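Local atomic coordinates of queuine lyase ([Clostridium] spiroforme DSM 1552, PDB entry 6P78), a protein that is a radical SAM enzyme that carries a [4Fe-4S] cluster, binds S-adenosylmethionine and queuine, and probably cleaves a C-N bond of queuine. Residues Q63-I77 / E94-I106. Numbering follows the deposited sequence.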
loop_
_atom_site.group_PDB
_atom_site.type_symbol
_atom_site.label_atom_id
_atom_site.label_comp_id
_atom_site.label_asym_id
_atom_site.label_seq_id
_atom_site.Cartn_x
_atom_site.Cartn_y
_atom_site.Cartn_z
ATOM N N GLN A 63 -19.041 -5.660 9.417
ATOM C CA GLN A 63 -18.189 -6.635 8.746
ATOM C C GLN A 63 -19.000 -7.672 7.970
ATOM O O GLN A 63 -18.478 -8.289 7.037
ATOM C CB GLN A 63 -17.274 -7.329 9.762
ATOM C CG GLN A 63 -16.158 -6.432 10.347
ATOM C CD GLN A 63 -14.962 -6.233 9.411
ATOM O OE1 GLN A 63 -15.111 -5.754 8.280
ATOM N NE2 GLN A 63 -13.761 -6.580 9.892
ATOM N N LYS A 64 -20.264 -7.883 8.317
ATOM C CA LYS A 64 -21.010 -8.854 7.529
ATOM C C LYS A 64 -21.371 -8.293 6.156
ATOM O O LYS A 64 -21.350 -9.028 5.165
ATOM C CB LYS A 64 -22.238 -9.327 8.301
ATOM C CG LYS A 64 -21.866 -10.089 9.576
ATOM C CD LYS A 64 -22.491 -11.486 9.606
ATOM C CE LYS A 64 -21.836 -12.425 8.586
ATOM N NZ LYS A 64 -20.471 -12.895 8.995
ATOM N N GLU A 65 -21.665 -6.995 6.070
ATOM C CA GLU A 65 -21.862 -6.366 4.771
ATOM C C GLU A 65 -20.548 -6.265 4.001
ATOM O O GLU A 65 -20.523 -6.452 2.780
ATOM C CB GLU A 65 -22.488 -4.985 4.950
ATOM C CG GLU A 65 -23.016 -4.380 3.661
ATOM C CD GLU A 65 -24.139 -5.203 3.019
ATOM O OE1 GLU A 65 -24.146 -5.314 1.773
ATOM O OE2 GLU A 65 -25.018 -5.728 3.746
ATOM N N ASN A 66 -19.442 -5.957 4.691
ATOM C CA ASN A 66 -18.153 -5.975 4.009
ATOM C C ASN A 66 -17.879 -7.344 3.398
ATOM O O ASN A 66 -17.387 -7.445 2.265
ATOM C CB ASN A 66 -17.034 -5.596 4.977
ATOM C CG ASN A 66 -17.098 -4.160 5.401
ATOM O OD1 ASN A 66 -17.722 -3.331 4.741
ATOM N ND2 ASN A 66 -16.422 -3.842 6.500
ATOM N N GLN A 67 -18.214 -8.410 4.119
ATOM C CA GLN A 67 -17.905 -9.739 3.620
ATOM C C GLN A 67 -18.698 -10.037 2.354
ATOM O O GLN A 67 -18.162 -10.616 1.399
ATOM C CB GLN A 67 -18.190 -10.784 4.700
ATOM C CG GLN A 67 -17.568 -12.139 4.402
ATOM C CD GLN A 67 -18.531 -13.117 3.774
ATOM O OE1 GLN A 67 -18.330 -13.567 2.640
ATOM N NE2 GLN A 67 -19.570 -13.479 4.515
ATOM N N LYS A 68 -19.965 -9.617 2.323
ATOM C CA LYS A 68 -20.816 -9.854 1.156
ATOM C C LYS A 68 -20.274 -9.121 -0.066
ATOM O O LYS A 68 -20.199 -9.687 -1.166
ATOM C CB LYS A 68 -22.244 -9.407 1.474
ATOM C CG LYS A 68 -23.325 -10.070 0.667
ATOM C CD LYS A 68 -24.659 -9.347 0.850
ATOM C CE LYS A 68 -25.556 -9.508 -0.374
ATOM N NZ LYS A 68 -25.304 -8.469 -1.413
ATOM N N ILE A 69 -19.902 -7.846 0.119
ATOM C CA ILE A 69 -19.265 -7.055 -0.934
ATOM C C ILE A 69 -17.956 -7.704 -1.371
ATOM O O ILE A 69 -17.676 -7.847 -2.569
ATOM C CB ILE A 69 -19.026 -5.613 -0.440
ATOM C CG1 ILE A 69 -20.339 -4.851 -0.270
ATOM C CG2 ILE A 69 -18.072 -4.850 -1.372
ATOM C CD1 ILE A 69 -20.915 -4.306 -1.565
ATOM N N ASN A 70 -17.119 -8.085 -0.402
ATOM C CA ASN A 70 -15.817 -8.657 -0.734
ATOM C C ASN A 70 -15.959 -9.973 -1.483
ATOM O O ASN A 70 -15.150 -10.277 -2.370
ATOM C CB ASN A 70 -15.005 -8.863 0.533
ATOM C CG ASN A 70 -14.560 -7.558 1.136
ATOM O OD1 ASN A 70 -14.628 -6.515 0.482
ATOM N ND2 ASN A 70 -14.111 -7.605 2.385
ATOM N N ASP A 71 -16.968 -10.771 -1.139
ATOM C CA ASP A 71 -17.057 -12.084 -1.760
ATOM C C ASP A 71 -17.296 -11.978 -3.256
ATOM O O ASP A 71 -16.808 -12.825 -4.013
ATOM C CB ASP A 71 -18.160 -12.923 -1.114
ATOM C CG ASP A 71 -17.778 -14.386 -1.013
ATOM O OD1 ASP A 71 -16.726 -14.676 -0.404
ATOM O OD2 ASP A 71 -18.515 -15.244 -1.544
ATOM N N GLU A 72 -18.035 -10.956 -3.699
ATOM C CA GLU A 72 -18.262 -10.784 -5.131
ATOM C C GLU A 72 -16.994 -10.375 -5.864
ATOM O O GLU A 72 -16.835 -10.695 -7.051
ATOM C CB GLU A 72 -19.375 -9.768 -5.385
ATOM C CG GLU A 72 -20.671 -10.127 -4.690
ATOM C CD GLU A 72 -21.277 -11.417 -5.236
ATOM O OE1 GLU A 72 -21.621 -12.301 -4.418
ATOM O OE2 GLU A 72 -21.390 -11.561 -6.480
ATOM N N VAL A 73 -16.088 -9.672 -5.181
ATOM C CA VAL A 73 -14.809 -9.334 -5.789
ATOM C C VAL A 73 -13.922 -10.564 -5.863
ATOM O O VAL A 73 -13.293 -10.839 -6.896
ATOM C CB VAL A 73 -14.130 -8.209 -4.994
ATOM C CG1 VAL A 73 -12.807 -7.846 -5.659
ATOM C CG2 VAL A 73 -15.066 -7.010 -4.886
ATOM N N LEU A 74 -13.866 -11.324 -4.767
ATOM C CA LEU A 74 -12.965 -12.468 -4.673
ATOM C C LEU A 74 -13.316 -13.546 -5.692
ATOM O O LEU A 74 -12.436 -14.290 -6.130
ATOM C CB LEU A 74 -12.996 -13.055 -3.263
ATOM C CG LEU A 74 -12.371 -12.180 -2.166
ATOM C CD1 LEU A 74 -12.505 -12.897 -0.862
ATOM C CD2 LEU A 74 -10.927 -11.934 -2.473
ATOM N N ASN A 75 -14.589 -13.643 -6.078
ATOM C CA ASN A 75 -14.981 -14.574 -7.134
ATOM C C ASN A 75 -14.236 -14.351 -8.443
ATOM O O ASN A 75 -14.194 -15.262 -9.282
ATOM C CB ASN A 75 -16.474 -14.447 -7.400
ATOM C CG ASN A 75 -17.309 -15.036 -6.302
ATOM O OD1 ASN A 75 -16.825 -15.836 -5.499
ATOM N ND2 ASN A 75 -18.587 -14.662 -6.272
ATOM N N LYS A 76 -13.683 -13.161 -8.663
ATOM C CA LYS A 76 -13.023 -12.884 -9.928
ATOM C C LYS A 76 -11.575 -13.341 -9.962
ATOM O O LYS A 76 -10.974 -13.322 -11.045
ATOM C CB LYS A 76 -13.087 -11.387 -10.240
ATOM C CG LYS A 76 -14.504 -10.895 -10.437
ATOM C CD LYS A 76 -14.569 -9.404 -10.727
ATOM C CE LYS A 76 -16.019 -8.943 -10.764
ATOM N NZ LYS A 76 -16.098 -7.465 -10.715
ATOM N N ILE A 77 -10.985 -13.699 -8.818
ATOM C CA ILE A 77 -9.576 -14.075 -8.798
ATOM C C ILE A 77 -9.385 -15.429 -9.474
ATOM O O ILE A 77 -10.076 -16.407 -9.164
ATOM C CB ILE A 77 -9.048 -14.104 -7.362
ATOM C CG1 ILE A 77 -9.138 -12.694 -6.767
ATOM C CG2 ILE A 77 -7.612 -14.609 -7.347
ATOM C CD1 ILE A 77 -8.699 -12.606 -5.341
ATOM N N GLU A 94 -7.723 -5.775 9.168
ATOM C CA GLU A 94 -9.045 -5.215 9.411
ATOM C C GLU A 94 -10.095 -5.828 8.490
ATOM O O GLU A 94 -11.273 -5.500 8.613
ATOM C CB GLU A 94 -9.013 -3.693 9.247
ATOM C CG GLU A 94 -8.270 -3.034 10.414
ATOM C CD GLU A 94 -7.355 -1.893 10.009
ATOM O OE1 GLU A 94 -7.409 -1.455 8.855
ATOM O OE2 GLU A 94 -6.577 -1.432 10.866
ATOM N N LEU A 95 -9.687 -6.700 7.585
ATOM C CA LEU A 95 -10.665 -7.399 6.755
ATOM C C LEU A 95 -11.512 -8.328 7.616
ATOM O O LEU A 95 -11.071 -8.789 8.668
ATOM C CB LEU A 95 -9.966 -8.209 5.672
ATOM C CG LEU A 95 -9.294 -7.373 4.594
ATOM C CD1 LEU A 95 -8.387 -8.249 3.758
ATOM C CD2 LEU A 95 -10.348 -6.681 3.738
ATOM N N PRO A 96 -12.749 -8.605 7.192
ATOM C CA PRO A 96 -13.561 -9.597 7.898
ATOM C C PRO A 96 -12.789 -10.905 8.016
ATOM O O PRO A 96 -11.987 -11.260 7.147
ATOM C CB PRO A 96 -14.799 -9.758 6.999
ATOM C CG PRO A 96 -14.876 -8.478 6.216
ATOM C CD PRO A 96 -13.463 -7.955 6.082
ATOM N N ASP A 97 -13.029 -11.626 9.114
ATOM C CA ASP A 97 -12.359 -12.910 9.265
ATOM C C ASP A 97 -12.714 -13.849 8.121
ATOM O O ASP A 97 -11.853 -14.594 7.647
ATOM C CB ASP A 97 -12.711 -13.539 10.613
ATOM C CG ASP A 97 -12.023 -12.835 11.781
ATOM O OD1 ASP A 97 -10.814 -13.079 12.015
ATOM O OD2 ASP A 97 -12.694 -12.035 12.470
ATOM N N GLU A 98 -13.956 -13.780 7.630
ATOM C CA GLU A 98 -14.379 -14.645 6.533
ATOM C C GLU A 98 -13.708 -14.246 5.226
ATOM O O GLU A 98 -13.434 -15.111 4.387
ATOM C CB GLU A 98 -15.907 -14.611 6.375
ATOM C CG GLU A 98 -16.698 -15.048 7.609
ATOM C CD GLU A 98 -16.704 -14.004 8.734
ATOM O OE1 GLU A 98 -16.809 -14.412 9.916
ATOM O OE2 GLU A 98 -16.582 -12.788 8.444
ATOM N N THR A 99 -13.426 -12.950 5.032
ATOM C CA THR A 99 -12.700 -12.538 3.841
ATOM C C THR A 99 -11.277 -13.062 3.886
ATOM O O THR A 99 -10.773 -13.588 2.889
ATOM C CB THR A 99 -12.705 -11.009 3.702
ATOM O OG1 THR A 99 -14.058 -10.534 3.593
ATOM C CG2 THR A 99 -11.915 -10.579 2.471
ATOM N N ILE A 100 -10.615 -12.931 5.041
ATOM C CA ILE A 100 -9.246 -13.420 5.173
ATOM C C ILE A 100 -9.181 -14.924 4.930
ATOM O O ILE A 100 -8.310 -15.410 4.195
ATOM C CB ILE A 100 -8.678 -13.043 6.552
ATOM C CG1 ILE A 100 -8.505 -11.526 6.637
ATOM C CG2 ILE A 100 -7.351 -13.744 6.768
ATOM C CD1 ILE A 100 -8.128 -11.024 8.028
ATOM N N GLU A 101 -10.105 -15.687 5.517
ATOM C CA GLU A 101 -10.039 -17.130 5.301
ATOM C C GLU A 101 -10.368 -17.507 3.859
ATOM O O GLU A 101 -9.836 -18.499 3.348
ATOM C CB GLU A 101 -10.941 -17.865 6.282
ATOM C CG GLU A 101 -10.707 -17.436 7.724
ATOM C CD GLU A 101 -9.818 -18.407 8.497
ATOM O OE1 GLU A 101 -8.935 -19.031 7.855
ATOM O OE2 GLU A 101 -10.013 -18.545 9.734
ATOM N N ARG A 102 -11.207 -16.734 3.173
ATOM C CA ARG A 102 -11.415 -17.023 1.754
ATOM C C ARG A 102 -10.160 -16.739 0.932
ATOM O O ARG A 102 -9.815 -17.507 0.025
ATOM C CB ARG A 102 -12.595 -16.236 1.193
ATOM C CG ARG A 102 -12.745 -16.416 -0.323
ATOM C CD ARG A 102 -14.088 -16.922 -0.721
ATOM N NE ARG A 102 -14.095 -17.380 -2.105
ATOM C CZ ARG A 102 -14.803 -16.818 -3.078
ATOM N NH1 ARG A 102 -15.567 -15.765 -2.825
ATOM N NH2 ARG A 102 -14.755 -17.315 -4.309
ATOM N N ILE A 103 -9.464 -15.638 1.218
ATOM C CA ILE A 103 -8.216 -15.363 0.511
ATOM C C ILE A 103 -7.237 -16.515 0.701
ATOM O O ILE A 103 -6.594 -16.968 -0.251
ATOM C CB ILE A 103 -7.618 -14.025 0.987
ATOM C CG1 ILE A 103 -8.521 -12.867 0.552
ATOM C CG2 ILE A 103 -6.204 -13.857 0.438
ATOM C CD1 ILE A 103 -8.274 -11.573 1.346
ATOM N N TYR A 104 -7.132 -17.027 1.927
ATOM C CA TYR A 104 -6.265 -18.171 2.189
ATOM C C TYR A 104 -6.671 -19.368 1.338
ATOM O O TYR A 104 -5.822 -20.041 0.743
ATOM C CB TYR A 104 -6.323 -18.515 3.675
ATOM C CG TYR A 104 -5.603 -19.777 4.071
ATOM C CD1 TYR A 104 -4.223 -19.792 4.213
ATOM C CD2 TYR A 104 -6.305 -20.953 4.323
ATOM C CE1 TYR A 104 -3.559 -20.939 4.587
ATOM C CE2 TYR A 104 -5.649 -22.111 4.696
ATOM C CZ TYR A 104 -4.273 -22.099 4.821
ATOM O OH TYR A 104 -3.607 -23.246 5.185
ATOM N N LYS A 105 -7.975 -19.640 1.266
ATOM C CA LYS A 105 -8.466 -20.740 0.443
ATOM C C LYS A 105 -8.098 -20.531 -1.017
ATOM O O LYS A 105 -7.601 -21.446 -1.686
ATOM C CB LYS A 105 -9.981 -20.859 0.591
ATOM C CG LYS A 105 -10.458 -21.619 1.810
ATOM C CD LYS A 105 -11.944 -21.318 2.041
ATOM C CE LYS A 105 -12.544 -22.173 3.138
ATOM N NZ LYS A 105 -12.950 -21.326 4.303
ATOM N N ILE A 106 -8.321 -19.320 -1.522
ATOM C CA ILE A 106 -8.066 -19.018 -2.927
ATOM C C ILE A 106 -6.586 -19.184 -3.260
ATOM O O ILE A 106 -6.230 -19.654 -4.344
ATOM C CB ILE A 106 -8.570 -17.599 -3.238
ATOM C CG1 ILE A 106 -10.096 -17.588 -3.317
ATOM C CG2 ILE A 106 -7.930 -17.039 -4.510
ATOM C CD1 ILE A 106 -10.676 -16.172 -3.351
HETATM O O HOH W 1 -15.581 -11.900 1.841
#
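A near-trans chi1 (174°) and a bend at chi2 swing the R102 guanidinium across to D71 and N75. There NH1 and NH2 both grip one oxygen, N75 OD1, end-on; the NH2 bond, 2.8 Å to N75 OD1, lies in the carbonyl plane. NH1 also forms a salt bridge with D71 OD1 at 2.9 Å, the carboxylate plane turned 51° from the guanidinium. L74 CB lies over one guanidinium face, while L74 CD1 packs 3.6 Å from R102 CG as the knob among T99, R102, I103 and I106. Midway, N70 ND2 donates almost straight to T99 OG1 (3.2 Å), and N70 OD1 accepts from the backbone N of K41. A water joins T99 OG1 to Q67 O. Near the start, Q63 NE2 reaches E94 O at 3.0 Å from above the carbonyl plane, and Q63 OE1, held by N66 ND2, lies against the P96 ring. The helices, 27° apart, belong to consecutive beta-alpha-beta crossovers of the radical SAM core, 35-39 to 83-87 and 83-87 to 114-118. Polar bonds hold the first half, L74, I77, I103 and I106 pack later, and the D71 carboxylate would partly offset the arginine charge, aided by the N75 amide dipole.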